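Local coordinates for protein GlcNAc Inducible Gene 2, GIG2 (PDB 6AKZ) that binds an iron(III) ion and is probably an oxygenase of the DUF1479 (Gig2-like) family, with a cupin-type fold, at residues 377-382 with 448-453; 384-389 with 455-460. One frame throughout, in Å; residues are numbered along the deposited sequence.

Contact 1 (377-382 with 448-453); sequences LSITNI and AKIRSI
Ile-450, in the part 448-453 of helix 445-460, points toward the segment 377-382, which runs from a loop into helix 382-394. Three hydrophobic side chains meet it there. Its CG1 lies anti to the backbone N (chi1 -165°), which carries CD1 out from the helix and onto the loop backbone. Ile-450 CD1 stops 3.5 Å from Ile-379 N and packs over the peptide that joins Ser-378 to Ile-379. Ile-379 comes in at a slant, and its CD1 lies 3.8 Å from Ile-450 CD1. Ile-379 CD1 also lies 4.1 Å from Ile-453 CG2, one turn further along the helix. Ile-382 runs past Ile-450 in the opposite direction, with its CD1 4.1 Å from Ile-450 CD1. The CD1 methyl of Ile-450 thus has the ends of Ile-379 and Ile-382 against it.

Leu-377 lies against the base of Ile-450, touching both branches. It also runs past Ile-450 in the opposite sense, its CG 4.0 Å from Ile-450 CG1 and close to CG2. Leu-377 CD2 goes on to the aliphatic part of Arg-451, which it crosses at about a right angle, 3.8 Å from Arg-451 CG. The guanidinium of Arg-451 is held by a salt bridge from NE to Asp-167.

This is plain hydrophobic packing, away from the iron site. Helix 445-460 packs on the loop after strand 367-371 and on the start of helix 382-394. Leu-377 makes backbone hydrogen bonds with Asp-167 and Thr-170, and Ile-379 with Leu-165. Tyr-468 of helix 466-474 touches both Ile-379 and Ile-453.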
ATOM      1  N   LEU A 377      12.818   1.981  -5.105  1.00 10.95           N
ATOM      2  CA  LEU A 377      13.760   1.204  -5.848  1.00 12.38           C
ATOM      3  C   LEU A 377      14.250   0.075  -4.946  1.00 12.83           C
ATOM      4  O   LEU A 377      14.867   0.304  -3.916  1.00 15.10           O
ATOM      5  CB  LEU A 377      14.916   2.043  -6.411  1.00 12.55           C
ATOM      6  CG  LEU A 377      16.055   1.217  -7.090  1.00 14.65           C
ATOM      7  CD1 LEU A 377      15.492   0.539  -8.325  1.00 16.19           C
ATOM      8  CD2 LEU A 377      17.119   2.256  -7.493  1.00 14.93           C
ATOM      9  N   SER A 378      13.888  -1.108  -5.287  1.00 13.87           N
ATOM     10  CA  SER A 378      14.182  -2.290  -4.419  1.00 13.09           C
ATOM     11  C   SER A 378      14.159  -3.526  -5.185  1.00 13.45           C
ATOM     12  O   SER A 378      13.633  -3.603  -6.314  1.00 13.03           O
ATOM     13  CB  SER A 378      13.191  -2.364  -3.196  1.00 14.99           C
ATOM     14  OG  SER A 378      11.931  -2.815  -3.645  1.00 18.29           O
ATOM     15  N   ILE A 379      14.736  -4.558  -4.619  1.00 13.29           N
ATOM     16  CA  ILE A 379      14.922  -5.823  -5.411  1.00 14.20           C
ATOM     17  C   ILE A 379      13.628  -6.437  -5.978  1.00 13.51           C
ATOM     18  O   ILE A 379      13.607  -6.901  -7.143  1.00 13.74           O
ATOM     19  CB  ILE A 379      15.787  -6.819  -4.645  1.00 15.25           C
ATOM     20  CG1 ILE A 379      16.328  -7.890  -5.563  1.00 15.64           C
ATOM     21  CG2 ILE A 379      15.093  -7.463  -3.469  1.00 14.41           C
ATOM     22  CD1 ILE A 379      17.342  -7.345  -6.543  1.00 17.19           C
ATOM     23  N   THR A 380      12.527  -6.344  -5.242  1.00 13.37           N
ATOM     24  CA  THR A 380      11.239  -6.937  -5.724  1.00 14.94           C
ATOM     25  C   THR A 380      10.504  -5.957  -6.662  1.00 14.03           C
ATOM     26  O   THR A 380       9.411  -6.287  -7.059  1.00 13.35           O
ATOM     27  CB  THR A 380      10.321  -7.437  -4.592  1.00 16.73           C
ATOM     28  OG1 THR A 380       9.906  -6.339  -3.743  1.00 17.71           O
ATOM     29  CG2 THR A 380      11.018  -8.497  -3.697  1.00 17.26           C
ATOM     30  N   ASN A 381      11.059  -4.746  -6.879  1.00 12.43           N
ATOM     31  CA  ASN A 381      10.520  -3.734  -7.756  1.00 14.03           C
ATOM     32  C   ASN A 381      11.280  -3.609  -9.083  1.00 13.66           C
ATOM     33  O   ASN A 381      10.943  -2.772  -9.909  1.00 14.72           O
ATOM     34  CB  ASN A 381      10.400  -2.391  -7.052  1.00 14.25           C
ATOM     35  CG  ASN A 381       9.121  -2.312  -6.242  1.00 15.56           C
ATOM     36  OD1 ASN A 381       8.135  -2.992  -6.617  1.00 16.42           O
ATOM     37  ND2 ASN A 381       9.126  -1.630  -5.098  1.00 16.39           N
ATOM     38  N   ILE A 382      12.304  -4.410  -9.284  1.00 13.63           N
ATOM     39  CA  ILE A 382      13.014  -4.327 -10.581  1.00 15.03           C
ATOM     40  C   ILE A 382      12.081  -4.777 -11.718  1.00 15.58           C
ATOM     41  O   ILE A 382      12.072  -4.177 -12.826  1.00 13.82           O
ATOM     42  CB  ILE A 382      14.324  -5.112 -10.539  1.00 16.25           C
ATOM     43  CG1 ILE A 382      15.259  -4.551  -9.466  1.00 15.69           C
ATOM     44  CG2 ILE A 382      14.948  -5.106 -11.914  1.00 16.58           C
ATOM     45  CD1 ILE A 382      15.709  -3.130  -9.667  1.00 18.70           C
ATOM     46  N   ALA A 448      23.767   1.635  -3.329  1.00 15.51           N
ATOM     47  CA  ALA A 448      24.614   1.494  -4.533  1.00 15.90           C
ATOM     48  C   ALA A 448      24.358   0.191  -5.278  1.00 13.65           C
ATOM     49  O   ALA A 448      24.242   0.167  -6.527  1.00 14.12           O
ATOM     50  CB  ALA A 448      26.093   1.611  -4.223  1.00 16.60           C
ATOM     51  N   LYS A 449      24.196  -0.898  -4.561  1.00 14.00           N
ATOM     52  CA  LYS A 449      24.018  -2.163  -5.199  1.00 14.28           C
ATOM     53  C   LYS A 449      22.695  -2.245  -5.952  1.00 15.52           C
ATOM     54  O   LYS A 449      22.653  -2.752  -7.086  1.00 13.48           O
ATOM     55  CB  LYS A 449      24.122  -3.283  -4.202  1.00 17.67           C
ATOM     56  CG  LYS A 449      25.529  -3.422  -3.589  1.00 19.04           C
ATOM     57  CD  LYS A 449      25.431  -4.378  -2.403  1.00 23.26           C
ATOM     58  CE  LYS A 449      26.799  -4.534  -1.747  1.00 25.55           C
ATOM     59  NZ  LYS A 449      26.685  -5.086  -0.393  1.00 26.63           N
ATOM     60  N   ILE A 450      21.598  -1.767  -5.334  1.00 13.79           N
ATOM     61  CA  ILE A 450      20.289  -1.862  -6.058  1.00 13.23           C
ATOM     62  C   ILE A 450      20.290  -1.009  -7.323  1.00 13.54           C
ATOM     63  O   ILE A 450      19.697  -1.386  -8.357  1.00 14.09           O
ATOM     64  CB  ILE A 450      19.091  -1.635  -5.110  1.00 13.64           C
ATOM     65  CG1 ILE A 450      17.796  -2.096  -5.762  1.00 13.80           C
ATOM     66  CG2 ILE A 450      19.043  -0.124  -4.688  1.00 13.98           C
ATOM     67  CD1 ILE A 450      17.760  -3.555  -6.184  1.00 14.49           C
ATOM     68  N   ARG A 451      20.958   0.132  -7.281  1.00 12.56           N
ATOM     69  CA  ARG A 451      21.058   0.947  -8.431  1.00 13.05           C
ATOM     70  C   ARG A 451      21.808   0.222  -9.530  1.00 13.17           C
ATOM     71  O   ARG A 451      21.391   0.247 -10.668  1.00 14.57           O
ATOM     72  CB  ARG A 451      21.676   2.295  -8.122  1.00 14.27           C
ATOM     73  CG  ARG A 451      20.794   3.224  -7.371  1.00 14.82           C
ATOM     74  CD  ARG A 451      21.417   4.582  -7.165  1.00 16.70           C
ATOM     75  NE  ARG A 451      20.589   5.379  -6.254  1.00 14.28           N
ATOM     76  CZ  ARG A 451      20.646   6.679  -6.076  1.00 17.52           C
ATOM     77  NH1 ARG A 451      21.549   7.438  -6.707  1.00 19.34           N
ATOM     78  NH2 ARG A 451      19.783   7.239  -5.200  1.00 19.57           N
ATOM     79  N   SER A 452      22.901  -0.436  -9.193  1.00 12.31           N
ATOM     80  CA  SER A 452      23.627  -1.205 -10.178  1.00 14.50           C
ATOM     81  C   SER A 452      22.795  -2.331 -10.776  1.00 13.55           C
ATOM     82  O   SER A 452      22.811  -2.557 -12.016  1.00 14.38           O
ATOM     83  CB  SER A 452      24.934  -1.747  -9.597  1.00 14.41           C
ATOM     84  OG  SER A 452      25.571  -2.593 -10.582  1.00 14.64           O
ATOM     85  N   ILE A 453      22.093  -3.056  -9.916  1.00 14.83           N
ATOM     86  CA  ILE A 453      21.270  -4.187 -10.371  1.00 15.40           C
ATOM     87  C   ILE A 453      20.166  -3.668 -11.331  1.00 17.36           C
ATOM     88  O   ILE A 453      19.938  -4.255 -12.423  1.00 16.34           O
ATOM     89  CB  ILE A 453      20.705  -4.900  -9.182  1.00 15.82           C
ATOM     90  CG1 ILE A 453      21.839  -5.641  -8.439  1.00 15.64           C
ATOM     91  CG2 ILE A 453      19.553  -5.846  -9.593  1.00 16.92           C
ATOM     92  CD1 ILE A 453      21.466  -6.051  -7.016  1.00 15.12           C
TER

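Contact 2 (384-389 with 455-460); sequences TLLDTR and NQALKS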
ATOM      1  N   THR A 384       8.902  -4.305 -11.857  1.00 16.26           N
ATOM      2  CA  THR A 384       8.050  -3.165 -12.019  1.00 15.94           C
ATOM      3  C   THR A 384       8.736  -2.081 -12.852  1.00 15.61           C
ATOM      4  O   THR A 384       8.111  -1.573 -13.762  1.00 16.28           O
ATOM      5  CB  THR A 384       7.573  -2.576 -10.648  1.00 15.70           C
ATOM      6  OG1 THR A 384       6.708  -3.545 -10.066  1.00 18.48           O
ATOM      7  CG2 THR A 384       6.858  -1.257 -10.796  1.00 15.97           C
ATOM      8  N   LEU A 385      10.001  -1.822 -12.578  1.00 12.69           N
ATOM      9  CA  LEU A 385      10.755  -0.794 -13.260  1.00 14.74           C
ATOM     10  C   LEU A 385      10.704  -1.193 -14.808  1.00 13.76           C
ATOM     11  O   LEU A 385      10.499  -0.353 -15.646  1.00 16.30           O
ATOM     12  CB  LEU A 385      12.182  -0.842 -12.784  1.00 16.04           C
ATOM     13  CG  LEU A 385      13.169   0.115 -13.425  1.00 19.24           C
ATOM     14  CD1 LEU A 385      12.815   1.532 -13.205  1.00 22.72           C
ATOM     15  CD2 LEU A 385      14.550  -0.247 -12.874  1.00 22.48           C
ATOM     16  N   LEU A 386      10.900  -2.467 -15.087  1.00 15.38           N
ATOM     17  CA  LEU A 386      10.962  -2.965 -16.484  1.00 17.52           C
ATOM     18  C   LEU A 386       9.605  -2.900 -17.132  1.00 16.27           C
ATOM     19  O   LEU A 386       9.523  -2.613 -18.329  1.00 17.34           O
ATOM     20  CB  LEU A 386      11.507  -4.407 -16.542  1.00 19.80           C
ATOM     21  CG  LEU A 386      12.972  -4.568 -16.087  1.00 23.33           C
ATOM     22  CD1 LEU A 386      13.452  -5.998 -16.232  1.00 24.08           C
ATOM     23  CD2 LEU A 386      13.913  -3.657 -16.841  1.00 24.90           C
ATOM     24  N   ASP A 387       8.541  -3.211 -16.387  1.00 15.70           N
ATOM     25  CA  ASP A 387       7.211  -3.118 -16.931  1.00 16.88           C
ATOM     26  C   ASP A 387       6.783  -1.702 -17.240  1.00 18.07           C
ATOM     27  O   ASP A 387       6.186  -1.440 -18.312  1.00 19.60           O
ATOM     28  CB  ASP A 387       6.233  -3.844 -16.042  1.00 20.83           C
ATOM     29  CG  ASP A 387       4.893  -3.991 -16.688  1.00 25.74           C
ATOM     30  OD1 ASP A 387       4.800  -4.544 -17.826  1.00 31.55           O
ATOM     31  OD2 ASP A 387       3.941  -3.498 -16.108  1.00 27.47           O
ATOM     32  N   THR A 388       7.106  -0.791 -16.352  1.00 15.19           N
ATOM     33  CA  THR A 388       6.818   0.619 -16.559  1.00 14.76           C
ATOM     34  C   THR A 388       7.509   1.169 -17.802  1.00 17.40           C
ATOM     35  O   THR A 388       6.938   1.864 -18.582  1.00 17.45           O
ATOM     36  CB  THR A 388       7.206   1.422 -15.296  1.00 13.60           C
ATOM     37  OG1 THR A 388       6.251   1.126 -14.310  1.00 13.20           O
ATOM     38  CG2 THR A 388       7.214   2.845 -15.526  1.00 15.04           C
ATOM     39  N   ARG A 389       8.776   0.809 -17.975  1.00 16.57           N
ATOM     40  CA  ARG A 389       9.539   1.260 -19.135  1.00 17.94           C
ATOM     41  C   ARG A 389       8.946   0.701 -20.429  1.00 15.72           C
ATOM     42  O   ARG A 389       8.802   1.417 -21.419  1.00 18.38           O
ATOM     43  CB  ARG A 389      11.006   0.845 -19.006  1.00 17.55           C
ATOM     44  CG  ARG A 389      11.796   0.946 -20.301  1.00 22.31           C
ATOM     45  CD  ARG A 389      13.091   0.155 -20.221  1.00 23.18           C
ATOM     46  NE  ARG A 389      13.900   0.306 -21.427  1.00 27.56           N
ATOM     47  CZ  ARG A 389      14.940   1.127 -21.531  1.00 28.43           C
ATOM     48  NH1 ARG A 389      15.303   1.875 -20.498  1.00 27.28           N
ATOM     49  NH2 ARG A 389      15.619   1.200 -22.668  1.00 30.06           N
ATOM     50  N   ASN A 455      20.302  -0.929 -13.239  1.00 15.67           N
ATOM     51  CA  ASN A 455      21.011  -0.604 -14.447  1.00 15.79           C
ATOM     52  C   ASN A 455      21.355  -1.813 -15.295  1.00 16.47           C
ATOM     53  O   ASN A 455      21.170  -1.748 -16.535  1.00 16.91           O
ATOM     54  CB  ASN A 455      22.240   0.186 -14.097  1.00 17.24           C
ATOM     55  CG  ASN A 455      21.926   1.605 -13.645  1.00 19.34           C
ATOM     56  OD1 ASN A 455      20.787   2.116 -13.697  1.00 18.21           O
ATOM     57  ND2 ASN A 455      22.944   2.263 -13.222  1.00 19.10           N
ATOM     58  N   GLN A 456      21.793  -2.896 -14.680  1.00 16.23           N
ATOM     59  CA  GLN A 456      22.008  -4.144 -15.374  1.00 17.62           C
ATOM     60  C   GLN A 456      20.738  -4.717 -16.033  1.00 18.71           C
ATOM     61  O   GLN A 456      20.779  -5.205 -17.165  1.00 17.87           O
ATOM     62  CB  GLN A 456      22.583  -5.190 -14.454  1.00 17.69           C
ATOM     63  CG  GLN A 456      23.966  -4.935 -13.831  1.00 17.35           C
ATOM     64  CD  GLN A 456      24.225  -5.879 -12.671  1.00 18.21           C
ATOM     65  OE1 GLN A 456      24.012  -7.065 -12.785  1.00 20.30           O
ATOM     66  NE2 GLN A 456      24.617  -5.353 -11.500  1.00 17.49           N
ATOM     67  N   ALA A 457      19.632  -4.731 -15.288  1.00 17.74           N
ATOM     68  CA  ALA A 457      18.370  -5.069 -15.839  1.00 18.78           C
ATOM     69  C   ALA A 457      17.919  -4.147 -16.953  1.00 20.17           C
ATOM     70  O   ALA A 457      17.436  -4.638 -17.964  1.00 21.88           O
ATOM     71  CB  ALA A 457      17.320  -5.193 -14.754  1.00 19.82           C
ATOM     72  N   LEU A 458      18.139  -2.837 -16.849  1.00 21.21           N
ATOM     73  CA  LEU A 458      17.760  -2.000 -17.960  1.00 21.74           C
ATOM     74  C   LEU A 458      18.608  -2.339 -19.185  1.00 24.88           C
ATOM     75  O   LEU A 458      18.068  -2.321 -20.310  1.00 22.82           O
ATOM     76  CB  LEU A 458      17.893  -0.566 -17.614  1.00 22.95           C
ATOM     77  CG  LEU A 458      17.013  -0.037 -16.473  1.00 23.22           C
ATOM     78  CD1 LEU A 458      17.409   1.407 -16.174  1.00 24.75           C
ATOM     79  CD2 LEU A 458      15.549  -0.085 -16.889  1.00 27.48           C
ATOM     80  N   LYS A 459      19.886  -2.674 -18.992  1.00 21.12           N
ATOM     81  CA  LYS A 459      20.763  -3.053 -20.147  1.00 27.70           C
ATOM     82  C   LYS A 459      20.369  -4.343 -20.797  1.00 27.67           C
ATOM     83  O   LYS A 459      20.316  -4.410 -22.042  1.00 32.31           O
ATOM     84  CB  LYS A 459      22.226  -3.175 -19.753  1.00 28.19           C
ATOM     85  CG  LYS A 459      23.010  -1.905 -19.896  1.00 39.48           C
ATOM     86  CD  LYS A 459      24.387  -2.048 -19.215  1.00 44.69           C
ATOM     87  CE  LYS A 459      24.869  -0.746 -18.563  1.00 51.07           C
ATOM     88  NZ  LYS A 459      25.262   0.199 -19.634  1.00 52.61           N
ATOM     89  N   SER A 460      20.086  -5.371 -20.029  1.00 29.92           N
ATOM     90  CA  SER A 460      19.740  -6.688 -20.558  1.00 33.35           C
ATOM     91  C   SER A 460      18.274  -6.853 -20.870  1.00 39.62           C
ATOM     92  O   SER A 460      17.917  -7.736 -21.634  1.00 39.93           O
ATOM     93  CB  SER A 460      20.074  -7.760 -19.538  1.00 39.48           C
ATOM     94  OG  SER A 460      21.425  -7.625 -19.138  1.00 42.24           O
TER
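Apolar contacts centre on Leu-458, whose CD2 methyl meets three residues of helix 384-389. Leu-386 CD2 is 3.9 Å from Leu-458 CD2, the two side chains crossing at a slant. Leu-385 CD2 is 4.1 Å from Leu-458 CD2, and the Leu-385 side chain stands at about a right angle to that of Leu-458. With CG anti to the carbonyl carbon (chi1 -65°), Leu-386 also bends its end toward the other helix. Leu-386 CD1 lies 4.2 Å from Ala-457 CB, and Leu-386 CD2 rests 3.8 Å from the backbone Ala-457 O.

The two segments form a helix-helix packing with axes 10.4 Å apart at closest approach. Their N-to-C directions differ by 42°, with a signed crossing angle of -42°. It joins helix 382-394 to the C-terminal end of helix 445-460, away from the iron.

Arg-389 lies at the margin. It is extended from CG to NE and brings CD and NH1 each to 4.1 Å from Leu-458 CD2, the side chains meeting obliquely. Its NH1 hydrogen-bonds to Gly-433 O. Internal to 455-460, Ser-460 OG donates to Gln-456 O at 3.2 Å.

From the N terminus, the chain first reaches 377-382, which leads from the loop behind strand 367-371 into helix 382-394, and then 384-389 on that helix. It returns along helix 445-460, giving 448-453 to contact 1 and then 455-460 to contact 2. Each contact closes a long loop and spans 65 intervening residues, which hold helices but no strand. The two loops cross, because the segments follow in the same order on both sides. Their centres are about 10 Å apart, and Ile-382 CG2 touches Ala-457 CB at 3.7 Å. Together they tie the late helix 445-460 to the loop and helix that follow strand 367-371 of the mixed sheet.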